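Local coordinates for protein Lon211 (Mycobacterium tuberculosis, PDB 6VBK) that forms the N-terminal domain of a Lon protease, an ATP-dependent protein-degrading enzyme, and probably helps to recognise and hold its protein substrates, at residues V24-V29 against V79-V84; L67-P70 against R75-D78. One frame throughout, in Å; residues are numbered along the deposited sequence.

Interaction 1 (V24-V29 against V79-V84); sequences VLPGMV and VGTLGV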
loop_
_atom_site.group_PDB
_atom_site.type_symbol
_atom_site.label_atom_id
_atom_site.label_comp_id
_atom_site.label_asym_id
_atom_site.label_seq_id
_atom_site.Cartn_x
_atom_site.Cartn_y
_atom_site.Cartn_z
ATOM N N VAL B 24 15.782 -13.450 12.319
ATOM C CA VAL B 24 16.647 -12.404 11.705
ATOM C C VAL B 24 15.948 -11.054 11.882
ATOM O O VAL B 24 14.864 -10.866 11.305
ATOM C CB VAL B 24 16.938 -12.706 10.225
ATOM C CG1 VAL B 24 17.808 -11.631 9.599
ATOM C CG2 VAL B 24 17.572 -14.075 10.050
ATOM N N LEU B 25 16.543 -10.168 12.680
ATOM C CA LEU B 25 15.980 -8.850 12.914
ATOM C C LEU B 25 16.616 -7.830 11.983
ATOM O O LEU B 25 17.696 -8.065 11.434
ATOM C CB LEU B 25 16.196 -8.435 14.374
ATOM C CG LEU B 25 15.516 -9.319 15.420
ATOM C CD1 LEU B 25 15.847 -8.847 16.826
ATOM C CD2 LEU B 25 14.011 -9.344 15.201
ATOM N N PRO B 26 15.956 -6.693 11.757
ATOM C CA PRO B 26 16.573 -5.642 10.938
ATOM C C PRO B 26 17.911 -5.207 11.515
ATOM O O PRO B 26 18.060 -5.025 12.725
ATOM C CB PRO B 26 15.542 -4.510 10.983
ATOM C CG PRO B 26 14.242 -5.208 11.209
ATOM C CD PRO B 26 14.559 -6.373 12.103
ATOM N N GLY B 27 18.896 -5.052 10.630
ATOM C CA GLY B 27 20.239 -4.699 11.030
ATOM C C GLY B 27 21.181 -5.869 11.217
ATOM O O GLY B 27 22.384 -5.648 11.400
ATOM N N MET B 28 20.680 -7.101 11.178
ATOM C CA MET B 28 21.511 -8.283 11.350
ATOM C C MET B 28 21.942 -8.836 9.997
ATOM O O MET B 28 21.267 -8.650 8.981
ATOM C CB MET B 28 20.764 -9.366 12.132
ATOM C CG MET B 28 20.423 -8.998 13.570
ATOM S SD MET B 28 19.380 -10.235 14.375
ATOM C CE MET B 28 20.405 -11.700 14.253
ATOM N N VAL B 29 23.079 -9.526 9.995
ATOM C CA VAL B 29 23.579 -10.218 8.813
ATOM C C VAL B 29 23.987 -11.621 9.242
ATOM O O VAL B 29 24.779 -11.785 10.178
ATOM C CB VAL B 29 24.750 -9.469 8.147
ATOM C CG1 VAL B 29 25.808 -9.074 9.169
ATOM C CG2 VAL B 29 25.355 -10.306 7.034
ATOM N N VAL B 79 4.846 -10.882 11.394
ATOM C CA VAL B 79 5.812 -9.935 10.855
ATOM C C VAL B 79 7.058 -10.703 10.441
ATOM O O VAL B 79 7.562 -11.536 11.204
ATOM C CB VAL B 79 6.166 -8.834 11.875
ATOM C CG1 VAL B 79 7.398 -8.062 11.426
ATOM C CG2 VAL B 79 4.989 -7.890 12.066
ATOM N N GLY B 80 7.540 -10.437 9.228
ATOM C CA GLY B 80 8.802 -10.959 8.758
ATOM C C GLY B 80 9.825 -9.842 8.616
ATOM O O GLY B 80 9.526 -8.660 8.772
ATOM N N THR B 81 11.055 -10.245 8.319
ATOM C CA THR B 81 12.151 -9.310 8.095
ATOM C C THR B 81 12.488 -9.294 6.612
ATOM O O THR B 81 12.817 -10.337 6.036
ATOM C CB THR B 81 13.384 -9.686 8.916
ATOM O OG1 THR B 81 13.055 -9.678 10.310
ATOM C CG2 THR B 81 14.508 -8.694 8.667
ATOM N N LEU B 82 12.389 -8.119 5.996
ATOM C CA LEU B 82 12.848 -7.953 4.625
ATOM C C LEU B 82 14.343 -8.230 4.556
ATOM O O LEU B 82 15.139 -7.554 5.214
ATOM C CB LEU B 82 12.539 -6.540 4.130
ATOM C CG LEU B 82 13.100 -6.149 2.760
ATOM C CD1 LEU B 82 12.633 -7.119 1.688
ATOM C CD2 LEU B 82 12.711 -4.720 2.400
ATOM N N GLY B 83 14.721 -9.233 3.778
ATOM C CA GLY B 83 16.108 -9.662 3.683
ATOM C C GLY B 83 16.660 -9.448 2.288
ATOM O O GLY B 83 15.971 -9.696 1.296
ATOM N N VAL B 84 17.904 -8.986 2.221
ATOM C CA VAL B 84 18.619 -8.801 0.963
ATOM C C VAL B 84 19.713 -9.856 0.891
ATOM O O VAL B 84 20.599 -9.901 1.754
ATOM C CB VAL B 84 19.204 -7.386 0.842
ATOM C CG1 VAL B 84 20.154 -7.309 -0.340
ATOM C CG2 VAL B 84 18.089 -6.363 0.698
#
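Thr81 turns its hydroxyl to the side of its own backbone N (chi1 -60°), with CG2 anti to that N, and from there OG1 meets the carbonyl of Val24 while CG2 leans over the start of Pro26. OG1 donates to Val24 O at 2.4 Å, a hydrogen bond so short that its exact length is doubtful. Thr81 CB, 3.0 Å from Val24 O, is crowded too, so the modelled spacing is probably tighter than the real one; as modelled, the hydroxyl comes nearly head-on to the carbonyl, with a C=O...OG1 angle of about 158°. The rest is looser van der Waals contact: Thr81 CG2 lies 4.0 Å from Pro26 N, and Pro26 CD stands at 4.0 Å from Thr81 OG1. One threonine thus carries the whole contact from the strand 79-88 side, its hydroxyl bonding a buried carbonyl and its methyl resting against the proline. Beyond this grip the loop reverses direction from Leu25 to Met28, closed by the backbone bond from Met28 N to Leu25 O at 3.1 Å. The Met28 side chain runs back beside the turn, and Leu25 N makes a weak hydrogen bond to SD of Met28 at 3.3 Å. Leu25 points away from the strand and packs on Val189 and Leu190 of helix 183-191, where Thr81 also touches Leu190; Gly27 and Met28 are tied by backbone bonds to Gly102 of strand 96-112. The reversal is a type II beta turn with proline and glycine at its two central positions: Gly27 has the positive phi (95°) that the third position of such a turn requires. Anchored in this way, the loop joins strands 9-19 and 29-33 across the sheet of the PUA-like Lon substrate-binding domain.

Interaction 2 (L67-P70 against R75-D78); sequences LLVP and RYAD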
loop_
_atom_site.group_PDB
_atom_site.type_symbol
_atom_site.label_atom_id
_atom_site.label_comp_id
_atom_site.label_asym_id
_atom_site.label_seq_id
_atom_site.Cartn_x
_atom_site.Cartn_y
_atom_site.Cartn_z
ATOM N N LEU B 67 11.598 -12.604 2.280
ATOM C CA LEU B 67 10.938 -12.302 3.545
ATOM C C LEU B 67 11.304 -13.395 4.541
ATOM O O LEU B 67 10.815 -14.525 4.443
ATOM C CB LEU B 67 9.425 -12.194 3.369
ATOM C CG LEU B 67 8.673 -11.668 4.593
ATOM C CD1 LEU B 67 9.221 -10.314 5.022
ATOM C CD2 LEU B 67 7.182 -11.581 4.315
ATOM N N LEU B 68 12.171 -13.055 5.492
ATOM C CA LEU B 68 12.627 -14.000 6.506
ATOM C C LEU B 68 11.577 -14.077 7.608
ATOM O O LEU B 68 11.433 -13.143 8.405
ATOM C CB LEU B 68 13.981 -13.563 7.055
ATOM C CG LEU B 68 15.041 -13.262 5.993
ATOM C CD1 LEU B 68 16.167 -12.440 6.585
ATOM C CD2 LEU B 68 15.580 -14.548 5.383
ATOM N N VAL B 69 10.844 -15.183 7.654
ATOM C CA VAL B 69 9.714 -15.354 8.557
ATOM C C VAL B 69 10.027 -16.492 9.522
ATOM O O VAL B 69 10.295 -17.616 9.085
ATOM C CB VAL B 69 8.408 -15.642 7.798
ATOM C CG1 VAL B 69 7.226 -15.624 8.757
ATOM C CG2 VAL B 69 8.216 -14.640 6.672
ATOM N N PRO B 70 9.981 -16.272 10.954
ATOM C CA PRO B 70 10.187 -17.157 12.385
ATOM C C PRO B 70 9.046 -18.179 12.401
ATOM O O PRO B 70 7.950 -17.801 12.757
ATOM C CB PRO B 70 10.094 -16.132 13.513
ATOM C CG PRO B 70 10.407 -14.841 12.818
ATOM C CD PRO B 70 9.667 -14.949 11.502
ATOM N N ARG B 75 2.439 -22.015 11.994
ATOM C CA ARG B 75 2.135 -20.736 12.692
ATOM C C ARG B 75 3.206 -19.673 12.405
ATOM O O ARG B 75 3.831 -19.184 13.362
ATOM C CB ARG B 75 1.887 -20.966 14.187
ATOM C CG ARG B 75 0.600 -21.717 14.504
ATOM C CD ARG B 75 0.190 -21.679 15.965
ATOM N NE ARG B 75 1.144 -22.317 16.868
ATOM C CZ ARG B 75 1.161 -23.615 17.155
ATOM N NH1 ARG B 75 2.074 -24.104 17.977
ATOM N NH2 ARG B 75 0.261 -24.420 16.619
ATOM N N TYR B 76 3.418 -19.349 11.123
ATOM C CA TYR B 76 4.353 -18.276 10.681
ATOM C C TYR B 76 4.037 -16.968 11.422
ATOM O O TYR B 76 2.845 -16.615 11.554
ATOM C CB TYR B 76 4.134 -17.980 9.196
ATOM C CG TYR B 76 4.667 -19.004 8.228
ATOM C CD1 TYR B 76 4.016 -20.208 8.025
ATOM C CD2 TYR B 76 5.808 -18.754 7.486
ATOM C CE1 TYR B 76 4.496 -21.144 7.124
ATOM C CE2 TYR B 76 6.302 -19.677 6.581
ATOM C CZ TYR B 76 5.643 -20.877 6.397
ATOM O OH TYR B 76 6.125 -21.791 5.506
ATOM N N ALA B 77 5.063 -16.171 11.742
ATOM C CA ALA B 77 4.840 -14.948 12.501
ATOM C C ALA B 77 4.102 -13.918 11.650
ATOM O O ALA B 77 4.154 -13.933 10.418
ATOM C CB ALA B 77 6.166 -14.369 12.995
ATOM N N ASP B 78 3.397 -13.011 12.331
ATOM C CA ASP B 78 2.658 -11.961 11.639
ATOM C C ASP B 78 3.567 -10.906 11.025
ATOM O O ASP B 78 3.098 -10.110 10.202
ATOM C CB ASP B 78 1.667 -11.300 12.602
ATOM C CG ASP B 78 2.325 -10.821 13.880
ATOM O OD1 ASP B 78 2.602 -11.666 14.758
ATOM O OD2 ASP B 78 2.576 -9.604 14.006
#
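A small apolar contact, with one weak backbone bond beside it, folds the connection of a beta hairpin back on the end of its first strand: residues 67-70 close strand 65-70, and the loop residues 75-78 lead into the antiparallel strand 79-88 of the PUA-like Lon domain. Val69 carries one half. Its CG1, anti to the backbone N (chi1 -172°), is aimed at the loop and meets the rim of the Tyr76 ring in the ring plane, 3.7 Å from CD2. The same methyl lies 3.9 Å from Tyr76 CB and 3.7 Å from Ala77 N, so it fills the corner between ring and backbone. The two side chains cross at about a right angle, and the contact is methyl to ring edge, not a stack on the face. Val16 of strand 9-19 touches both Val69 and Tyr76, extending the apolar patch. Farther out, the phenol OH has a weak hydrogen bond to Arg71 NH2, within the connection itself. Pro70 and Ala77 make the other half, and Ile187 of helix 183-191 packs on both of them. Arg75, just before Tyr76, takes a left-handed backbone conformation (phi 55°), which helps the chain come about, while its side chain leads away from the strand. As the nitrogen of Pro70 has no hydrogen to give, its carbonyl is the group that can bond to the returning chain, and it does so poorly: Ala77 N reaches Pro70 O at 3.5 Å with an N-H...O angle of 131°, long and well bent. Ala77 points its methyl toward the strand, and CB sits 3.9 Å from that same Pro70 O and 3.8 Å from Pro70 CD, at the flank of the pyrrolidine ring.

How the interactions relate
Interaction 1 is buried near the centre of the chain, whereas the centre of interaction 2 lies about 10 Å from that of the chain and the contact is only partly buried, with exposed Arg75 at its margin. Their chemistry differs accordingly: a polar hydroxyl-to-carbonyl bond dominates the inner contact, apolar side-chain contacts and a weak backbone hydrogen bond the outer one. Strands 65-70 and 79-88, neighbours in one sheet, join them. Leu68 N probably bonds to Thr81 O at 2.8 Å, and Leu68 CD1 packs on Val24 CG1 at 3.5 Å, so strand 65-70 meets both the strand and the loop of interaction 1. Helix 183-191 lies against both contacts, with Leu190 touching Thr81 and Pro70.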